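Local coordinates for protein alanine glyoxylate transaminase (Thermococcus litoralis, PDB 2ZC0) that probably transfers the amino group of alanine to glyoxylate, working as a homodimer with pyridoxal 5'-phosphate as its cofactor, at residues 130-135 and 184-189; 215-220 and 333-338; 220-225 and 303-308. All blocks are in the same frame, centred on the assembly; numbering follows the deposited sequence.

Contact 1: 130-135 and 184-189; sequences PSYINT and GQNPMG. With PMP (4'-deoxy-4'-aminopyridoxal-5'-phosphate), chain F.
Y132 and N186 come together beside the cofactor, the plane of the phenol ring turned 35° from that of the amide, and N186 ND2 lies 3.4 Å from Y132 CD2. This side of the contact is buried and hydrogen-bonded. With its CG anti to the backbone N (chi1 -179°), Y132 lays one ring face against the pyridine of PMP, whose C3 sits 3.5 Å above the phenol plane toward the rim; N134 N covers the other face. Y132 OH accepts a bond from PMP N4A at 2.5 Å, and N186 ND2 donates to PMP O3 at 2.8 Å. The second end of the asparagine amide is taken too, since OD1 bonds to R379.

Away from the cofactor, Q185 ties the two loops directly. Its NE2 donates to P130 O over 3.1 Å, tilted 32° from the carbonyl plane, and also bonds to E128, while its OE1 receives M188 N. Both ends of this amide are therefore used, which should fix its flip. P130 and P187, each preceded by a cis peptide bond, meet through their CG atoms at 3.8 Å. The packing ends at the partly exposed M188, whose CG touches P130 CG at 3.5 Å. Among these three side chains the contact is apolar; at the cofactor, directional bonds fix O3 and the amino group while the Y132 face sets the plane of the pyridine ring, as expected of an aminotransferase pocket of this family.

Contact 2: 215-220 and 333-338; sequences TAYNFM and AGMFVM. With PMP (4'-deoxy-4'-aminopyridoxal-5'-phosphate), chain F.
The side chain of Y217 crosses those of M335 and F336 at about right angles. M335 brings its sulfur to the ring edge as a Met-aromatic contact, SD being 4.8 Å from the Y217 centroid and 73° off the ring normal. Its CG stands between the backbone N and the carbonyl carbon (chi1 48°), which swings the chain back toward Y217. F336 turns an edge to the phenol hydroxyl, with CE1 3.4 Å from Y217 OH. Behind them M220 folds its methyl against M335, CE to CB 3.4 Å, and its backbone O takes a hydrogen bond from G334 N at 2.9 Å. The CA of G334 lies against Y217 CB, and a side chain on it would jam against the carbonyl O of A333.

Held in this way, Y217 directs its OH to PMP O3 at 2.6 Å; the same hydroxyl also bonds to K247. A phenylalanine here would probably leave PMP O3 and K247 without the hydroxyl they share. Because N186 also bonds O3, the cofactor oxygen is gripped from the protein by two groups, a pairing familiar from this aminotransferase family; the amide donor of N186, and Y217 as well if it donates, would probably stabilise negative charge on it.

Contact 3: 220-225 and 303-308; sequences MRYEGG and GALLGY
The irregular loop 220-225 passes along helical segment 303-308, the two backbones being nearest at M220 and L305, whose CA atoms lie 6.3 Å apart. L305 fills the angle between loop backbone and side chain: its CD2 methyl touches R221 O at 3.2 Å. The same L305 CD2 lies 3.4 Å from Y222 CD2, at the edge of that ring and close to its plane. Beyond it, the far end of Y222 reaches the next turn of the helix, where its OH rests 3.3 Å from Y308 CB. That hydroxyl has its polar partner elsewhere, a weak hydrogen bond to G334 O. One face of the Y222 ring is covered by the loop's own M220 O.

The helix belongs to 295-322, the long helix that in fold-type I aminotransferases leads from the large domain into the small one; the loop follows strand 210-214 of the large domain's central sheet. M220 adds a Met-aromatic contact, its SD standing 4.7 Å from the Y308 ring centroid and 20° off the normal, hence above the face at some distance. CG anti to the carbonyl carbon (chi1 -72°) places the Y308 ring there, and its OH goes on to bond with D45 N.

At the outer end the loop closes on itself, R221 NH2 bonding to G225 O at 3.0 Å, while E223 forms a salt bridge with R312 farther along the same helix.

How the contacts relate
Contacts 1 and 2 are buried near the centre of the chain and share PMP, whose O3 is bonded by N186 of one and Y217 of the other; they also touch directly, N186 against F336 and P187 against M338. Contact 3 lies farther out, about 16 Å between its centre and that of the chain, and is only partly buried. It shares M220 with contact 2 and is nested within the chain loop that contact 2 closes. The M220 carbonyl serves both, bonding G334 in contact 2 and lying over Y222 in contact 3. The chemistry changes accordingly, from cofactor-directed hydrogen bonds inside to methyl and ring packing against helix 295-322 outside.

Contact 1: 130-135 and 184-189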
loop_
_atom_site.group_PDB
_atom_site.type_symbol
_atom_site.label_atom_id
_atom_site.label_comp_id
_atom_site.label_asym_id
_atom_site.label_seq_id
_atom_site.Cartn_x
_atom_site.Cartn_y
_atom_site.Cartn_z
ATOM N N PRO A 130 17.475 20.567 9.043
ATOM C CA PRO A 130 16.170 20.025 9.448
ATOM C C PRO A 130 15.019 20.581 8.606
ATOM O O PRO A 130 15.241 21.345 7.665
ATOM C CB PRO A 130 16.053 20.485 10.891
ATOM C CG PRO A 130 16.637 21.882 10.787
ATOM C CD PRO A 130 17.906 21.616 9.987
ATOM N N SER A 131 13.792 20.192 8.957
ATOM C CA SER A 131 12.582 20.661 8.273
ATOM C C SER A 131 11.441 20.658 9.297
ATOM O O SER A 131 11.621 20.200 10.422
ATOM C CB SER A 131 12.239 19.750 7.078
ATOM O OG SER A 131 11.015 20.131 6.455
ATOM N N TYR A 132 10.282 21.187 8.913
ATOM C CA TYR A 132 9.107 21.257 9.793
ATOM C C TYR A 132 8.680 19.832 10.187
ATOM O O TYR A 132 8.264 19.065 9.327
ATOM C CB TYR A 132 7.966 21.965 9.049
ATOM C CG TYR A 132 6.698 22.134 9.852
ATOM C CD1 TYR A 132 5.446 22.086 9.225
ATOM C CD2 TYR A 132 6.740 22.315 11.235
ATOM C CE1 TYR A 132 4.268 22.205 9.953
ATOM C CE2 TYR A 132 5.568 22.439 11.978
ATOM C CZ TYR A 132 4.334 22.380 11.329
ATOM O OH TYR A 132 3.170 22.481 12.059
ATOM N N ILE A 133 8.777 19.481 11.472
ATOM C CA ILE A 133 8.425 18.128 11.887
ATOM C C ILE A 133 7.052 17.627 11.472
ATOM O O ILE A 133 6.906 16.465 11.124
ATOM C CB ILE A 133 8.544 17.912 13.406
ATOM C CG1 ILE A 133 8.144 19.172 14.167
ATOM C CG2 ILE A 133 9.937 17.500 13.741
ATOM C CD1 ILE A 133 6.688 19.457 14.166
ATOM N N ASN A 134 6.044 18.481 11.506
ATOM C CA ASN A 134 4.741 17.996 11.129
ATOM C C ASN A 134 4.658 17.540 9.696
ATOM O O ASN A 134 3.937 16.600 9.404
ATOM C CB ASN A 134 3.661 19.011 11.462
ATOM C CG ASN A 134 3.038 18.720 12.807
ATOM O OD1 ASN A 134 3.731 18.281 13.723
ATOM N ND2 ASN A 134 1.743 18.943 12.937
ATOM N N THR A 135 5.431 18.161 8.808
ATOM C CA THR A 135 5.391 17.720 7.427
ATOM C C THR A 135 6.127 16.392 7.289
ATOM O O THR A 135 5.695 15.505 6.544
ATOM C CB THR A 135 5.981 18.758 6.493
ATOM O OG1 THR A 135 5.234 19.971 6.618
ATOM C CG2 THR A 135 5.923 18.290 5.040
ATOM N N GLY A 184 11.719 32.177 5.871
ATOM C CA GLY A 184 11.533 32.064 7.308
ATOM C C GLY A 184 11.172 30.648 7.726
ATOM O O GLY A 184 10.146 30.418 8.373
ATOM N N GLN A 185 12.032 29.700 7.375
ATOM C CA GLN A 185 11.798 28.292 7.667
ATOM C C GLN A 185 11.565 27.948 9.130
ATOM O O GLN A 185 12.082 28.594 10.041
ATOM C CB GLN A 185 12.976 27.427 7.169
ATOM C CG GLN A 185 12.627 25.939 7.025
ATOM C CD GLN A 185 13.693 24.991 7.561
ATOM O OE1 GLN A 185 14.041 25.035 8.738
ATOM N NE2 GLN A 185 14.201 24.117 6.700
ATOM N N ASN A 186 10.749 26.921 9.332
ATOM C CA ASN A 186 10.469 26.372 10.652
ATOM C C ASN A 186 11.295 25.095 10.483
ATOM O O ASN A 186 11.087 24.352 9.520
ATOM C CB ASN A 186 8.981 26.034 10.784
ATOM C CG ASN A 186 8.625 25.416 12.136
ATOM O OD1 ASN A 186 9.480 24.893 12.839
ATOM N ND2 ASN A 186 7.343 25.457 12.486
ATOM N N PRO A 187 12.234 24.809 11.400
ATOM C CA PRO A 187 12.641 25.523 12.612
ATOM C C PRO A 187 13.849 26.459 12.492
ATOM O O PRO A 187 14.056 27.305 13.360
ATOM C CB PRO A 187 12.940 24.380 13.562
ATOM C CG PRO A 187 13.676 23.433 12.651
ATOM C CD PRO A 187 12.895 23.488 11.340
ATOM N N MET A 188 14.646 26.306 11.439
ATOM C CA MET A 188 15.842 27.123 11.277
ATOM C C MET A 188 15.646 28.629 11.178
ATOM O O MET A 188 16.520 29.398 11.584
ATOM C CB MET A 188 16.658 26.629 10.083
ATOM C CG MET A 188 17.370 25.305 10.343
ATOM S SD MET A 188 18.653 25.378 11.647
ATOM C CE MET A 188 20.112 25.234 10.661
ATOM N N GLY A 189 14.511 29.054 10.636
ATOM C CA GLY A 189 14.236 30.479 10.518
ATOM C C GLY A 189 15.042 31.189 9.450
ATOM O O GLY A 189 15.046 32.417 9.385
HETATM N N1 PMP F . 4.058 24.972 7.286
HETATM C C2 PMP F . 4.980 25.356 8.197
HETATM C C2A PMP F . 6.433 25.423 7.721
HETATM C C3 PMP F . 4.612 25.688 9.528
HETATM O O3 PMP F . 5.588 26.075 10.436
HETATM C C4 PMP F . 3.220 25.601 9.908
HETATM C C4A PMP F . 2.828 25.964 11.352
HETATM N N4A PMP F . 2.234 24.850 12.092
HETATM C C5 PMP F . 2.212 25.155 8.829
HETATM C C6 PMP F . 2.695 24.851 7.533
HETATM C C5A PMP F . 0.701 25.025 9.099
HETATM O O4P PMP F . 0.294 26.032 9.318
HETATM P P PMP F . -1.360 25.973 9.549
HETATM O O1P PMP F . -2.471 26.817 8.265
HETATM O O2P PMP F . -1.653 26.894 11.198
HETATM O O3P PMP F . -1.998 24.284 9.729
#

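Contact 2: 215-220 and 333-338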
loop_
_atom_site.group_PDB
_atom_site.type_symbol
_atom_site.label_atom_id
_atom_site.label_comp_id
_atom_site.label_asym_id
_atom_site.label_seq_id
_atom_site.Cartn_x
_atom_site.Cartn_y
_atom_site.Cartn_z
ATOM N N THR A 215 4.728 28.322 1.898
ATOM C CA THR A 215 4.722 29.780 2.030
ATOM C C THR A 215 4.117 30.269 3.352
ATOM O O THR A 215 3.567 31.374 3.428
ATOM C CB THR A 215 3.907 30.413 0.879
ATOM O OG1 THR A 215 2.544 29.954 0.957
ATOM C CG2 THR A 215 4.486 30.026 -0.464
ATOM N N ALA A 216 4.218 29.446 4.388
ATOM C CA ALA A 216 3.671 29.792 5.696
ATOM C C ALA A 216 4.157 31.128 6.266
ATOM O O ALA A 216 3.396 31.837 6.922
ATOM C CB ALA A 216 3.961 28.670 6.695
ATOM N N TYR A 217 5.409 31.494 6.011
ATOM C CA TYR A 217 5.937 32.742 6.556
ATOM C C TYR A 217 6.266 33.827 5.540
ATOM O O TYR A 217 7.008 34.763 5.850
ATOM C CB TYR A 217 7.174 32.429 7.413
ATOM C CG TYR A 217 6.879 31.403 8.484
ATOM C CD1 TYR A 217 7.191 30.051 8.293
ATOM C CD2 TYR A 217 6.171 31.760 9.636
ATOM C CE1 TYR A 217 6.793 29.078 9.216
ATOM C CE2 TYR A 217 5.767 30.802 10.561
ATOM C CZ TYR A 217 6.077 29.461 10.343
ATOM O OH TYR A 217 5.631 28.521 11.243
ATOM N N ASN A 218 5.704 33.725 4.341
ATOM C CA ASN A 218 5.972 34.705 3.293
ATOM C C ASN A 218 5.503 36.091 3.648
ATOM O O ASN A 218 5.958 37.073 3.067
ATOM C CB ASN A 218 5.313 34.266 1.982
ATOM C CG ASN A 218 6.059 33.141 1.335
ATOM O OD1 ASN A 218 6.707 32.353 2.026
ATOM N ND2 ASN A 218 5.983 33.047 0.016
ATOM N N PHE A 219 4.589 36.168 4.605
ATOM C CA PHE A 219 4.057 37.447 5.021
ATOM C C PHE A 219 4.597 37.909 6.367
ATOM O O PHE A 219 4.094 38.864 6.946
ATOM C CB PHE A 219 2.530 37.386 5.012
ATOM C CG PHE A 219 1.965 36.974 3.682
ATOM C CD1 PHE A 219 1.458 35.691 3.492
ATOM C CD2 PHE A 219 2.005 37.844 2.598
ATOM C CE1 PHE A 219 1.003 35.280 2.240
ATOM C CE2 PHE A 219 1.554 37.443 1.340
ATOM C CZ PHE A 219 1.053 36.156 1.162
ATOM N N MET A 220 5.619 37.225 6.870
ATOM C CA MET A 220 6.246 37.633 8.124
ATOM C C MET A 220 7.713 37.915 7.844
ATOM O O MET A 220 8.577 37.526 8.626
ATOM C CB MET A 220 6.161 36.547 9.199
ATOM C CG MET A 220 4.756 36.155 9.599
ATOM S SD MET A 220 4.688 35.759 11.351
ATOM C CE MET A 220 5.948 34.567 11.465
ATOM N N ALA A 333 13.116 36.747 8.507
ATOM C CA ALA A 333 11.694 36.473 8.392
ATOM C C ALA A 333 11.302 35.302 9.271
ATOM O O ALA A 333 12.158 34.553 9.758
ATOM C CB ALA A 333 11.352 36.171 6.940
ATOM N N GLY A 334 9.998 35.140 9.468
ATOM C CA GLY A 334 9.522 34.035 10.275
ATOM C C GLY A 334 9.208 34.398 11.705
ATOM O O GLY A 334 8.866 35.542 12.019
ATOM N N MET A 335 9.343 33.414 12.585
ATOM C CA MET A 335 9.033 33.613 13.997
ATOM C C MET A 335 9.875 32.725 14.905
ATOM O O MET A 335 9.751 32.773 16.128
ATOM C CB MET A 335 7.541 33.327 14.229
ATOM C CG MET A 335 7.064 32.024 13.609
ATOM S SD MET A 335 5.311 31.672 13.892
ATOM C CE MET A 335 5.494 30.459 15.017
ATOM N N PHE A 336 10.730 31.909 14.308
ATOM C CA PHE A 336 11.563 31.033 15.100
ATOM C C PHE A 336 13.019 31.436 14.994
ATOM O O PHE A 336 13.417 32.162 14.081
ATOM C CB PHE A 336 11.427 29.582 14.635
ATOM C CG PHE A 336 10.037 29.023 14.766
ATOM C CD1 PHE A 336 9.259 28.787 13.635
ATOM C CD2 PHE A 336 9.510 28.721 16.020
ATOM C CE1 PHE A 336 7.981 28.254 13.745
ATOM C CE2 PHE A 336 8.233 28.188 16.142
ATOM C CZ PHE A 336 7.464 27.951 15.003
ATOM N N VAL A 337 13.798 30.958 15.957
ATOM C CA VAL A 337 15.231 31.177 16.014
ATOM C C VAL A 337 15.757 29.835 16.488
ATOM O O VAL A 337 15.228 29.268 17.443
ATOM C CB VAL A 337 15.621 32.256 17.055
ATOM C CG1 VAL A 337 17.146 32.273 17.250
ATOM C CG2 VAL A 337 15.132 33.626 16.597
ATOM N N MET A 338 16.757 29.294 15.805
ATOM C CA MET A 338 17.320 28.028 16.242
ATOM C C MET A 338 18.578 28.333 17.028
ATOM O O MET A 338 19.538 28.896 16.498
ATOM C CB MET A 338 17.685 27.114 15.071
ATOM C CG MET A 338 18.114 25.717 15.520
ATOM S SD MET A 338 16.683 24.705 16.108
ATOM C CE MET A 338 16.432 23.682 14.691
HETATM N N1 PMP F . 4.058 24.972 7.286
HETATM C C2 PMP F . 4.980 25.356 8.197
HETATM C C2A PMP F . 6.433 25.423 7.721
HETATM C C3 PMP F . 4.612 25.688 9.528
HETATM O O3 PMP F . 5.588 26.075 10.436
HETATM C C4 PMP F . 3.220 25.601 9.908
HETATM C C4A PMP F . 2.828 25.964 11.352
HETATM N N4A PMP F . 2.234 24.850 12.092
HETATM C C5 PMP F . 2.212 25.155 8.829
HETATM C C6 PMP F . 2.695 24.851 7.533
HETATM C C5A PMP F . 0.701 25.025 9.099
HETATM O O4P PMP F . 0.294 26.032 9.318
HETATM P P PMP F . -1.360 25.973 9.549
HETATM O O1P PMP F . -2.471 26.817 8.265
HETATM O O2P PMP F . -1.653 26.894 11.198
HETATM O O3P PMP F . -1.998 24.284 9.729
#

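Contact 3: 220-225 and 303-308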
loop_
_atom_site.group_PDB
_atom_site.type_symbol
_atom_site.label_atom_id
_atom_site.label_comp_id
_atom_site.label_asym_id
_atom_site.label_seq_id
_atom_site.Cartn_x
_atom_site.Cartn_y
_atom_site.Cartn_z
ATOM N N MET A 220 5.619 37.225 6.870
ATOM C CA MET A 220 6.246 37.633 8.124
ATOM C C MET A 220 7.713 37.915 7.844
ATOM O O MET A 220 8.577 37.526 8.626
ATOM C CB MET A 220 6.161 36.547 9.199
ATOM C CG MET A 220 4.756 36.155 9.599
ATOM S SD MET A 220 4.688 35.759 11.351
ATOM C CE MET A 220 5.948 34.567 11.465
ATOM N N ARG A 221 7.986 38.561 6.712
ATOM C CA ARG A 221 9.351 38.915 6.331
ATOM C C ARG A 221 9.676 40.267 6.944
ATOM O O ARG A 221 8.785 41.094 7.141
ATOM C CB ARG A 221 9.499 39.007 4.810
ATOM C CG ARG A 221 10.447 37.976 4.223
ATOM C CD ARG A 221 11.006 38.438 2.889
ATOM N NE ARG A 221 9.941 38.790 1.958
ATOM C CZ ARG A 221 9.937 39.887 1.210
ATOM N NH1 ARG A 221 8.921 40.125 0.391
ATOM N NH2 ARG A 221 10.948 40.746 1.286
ATOM N N TYR A 222 10.952 40.502 7.234
ATOM C CA TYR A 222 11.344 41.762 7.845
ATOM C C TYR A 222 12.394 42.550 7.066
ATOM O O TYR A 222 12.267 43.765 6.912
ATOM C CB TYR A 222 11.859 41.507 9.271
ATOM C CG TYR A 222 10.947 40.631 10.110
ATOM C CD1 TYR A 222 11.438 39.496 10.759
ATOM C CD2 TYR A 222 9.591 40.921 10.236
ATOM C CE1 TYR A 222 10.595 38.667 11.511
ATOM C CE2 TYR A 222 8.747 40.103 10.983
ATOM C CZ TYR A 222 9.254 38.981 11.612
ATOM O OH TYR A 222 8.401 38.179 12.330
ATOM N N GLU A 223 13.417 41.862 6.559
ATOM C CA GLU A 223 14.500 42.553 5.858
ATOM C C GLU A 223 14.885 42.104 4.447
ATOM O O GLU A 223 15.765 42.709 3.829
ATOM C CB GLU A 223 15.741 42.521 6.743
ATOM C CG GLU A 223 15.411 42.709 8.206
ATOM C CD GLU A 223 16.633 42.797 9.065
ATOM O OE1 GLU A 223 17.498 41.899 8.954
ATOM O OE2 GLU A 223 16.732 43.760 9.856
ATOM N N GLY A 224 14.251 41.058 3.929
ATOM C CA GLY A 224 14.594 40.626 2.586
ATOM C C GLY A 224 14.288 41.744 1.599
ATOM O O GLY A 224 13.448 42.607 1.879
ATOM N N GLY A 225 14.964 41.749 0.454
ATOM C CA GLY A 225 14.705 42.785 -0.533
ATOM C C GLY A 225 13.349 42.545 -1.166
ATOM O O GLY A 225 12.314 42.756 -0.534
ATOM N N GLY A 303 1.024 46.973 11.538
ATOM C CA GLY A 303 0.754 46.657 12.929
ATOM C C GLY A 303 1.531 45.437 13.386
ATOM O O GLY A 303 2.666 45.550 13.855
ATOM N N ALA A 304 0.921 44.266 13.229
ATOM C CA ALA A 304 1.540 43.009 13.633
ATOM C C ALA A 304 2.970 42.848 13.122
ATOM O O ALA A 304 3.887 42.584 13.900
ATOM C CB ALA A 304 0.682 41.839 13.165
ATOM N N LEU A 305 3.161 43.017 11.818
ATOM C CA LEU A 305 4.479 42.868 11.214
ATOM C C LEU A 305 5.570 43.644 11.949
ATOM O O LEU A 305 6.629 43.095 12.251
ATOM C CB LEU A 305 4.438 43.308 9.756
ATOM C CG LEU A 305 5.120 42.368 8.758
ATOM C CD1 LEU A 305 5.123 43.038 7.387
ATOM C CD2 LEU A 305 6.538 42.038 9.195
ATOM N N LEU A 306 5.323 44.922 12.225
ATOM C CA LEU A 306 6.306 45.742 12.935
ATOM C C LEU A 306 6.457 45.237 14.362
ATOM O O LEU A 306 7.553 45.260 14.926
ATOM C CB LEU A 306 5.888 47.217 12.940
ATOM C CG LEU A 306 6.211 48.012 11.670
ATOM C CD1 LEU A 306 7.712 47.900 11.376
ATOM C CD2 LEU A 306 5.403 47.483 10.501
ATOM N N GLY A 307 5.348 44.777 14.933
ATOM C CA GLY A 307 5.379 44.240 16.276
ATOM C C GLY A 307 6.251 42.997 16.341
ATOM O O GLY A 307 7.046 42.855 17.268
ATOM N N TYR A 308 6.108 42.098 15.365
ATOM C CA TYR A 308 6.897 40.865 15.334
ATOM C C TYR A 308 8.361 41.168 15.058
ATOM O O TYR A 308 9.254 40.566 15.650
ATOM C CB TYR A 308 6.369 39.897 14.258
ATOM C CG TYR A 308 5.039 39.249 14.587
ATOM C CD1 TYR A 308 4.874 38.494 15.753
ATOM C CD2 TYR A 308 3.943 39.393 13.739
ATOM C CE1 TYR A 308 3.647 37.906 16.064
ATOM C CE2 TYR A 308 2.718 38.809 14.042
ATOM C CZ TYR A 308 2.576 38.068 15.206
ATOM O OH TYR A 308 1.365 37.498 15.508
#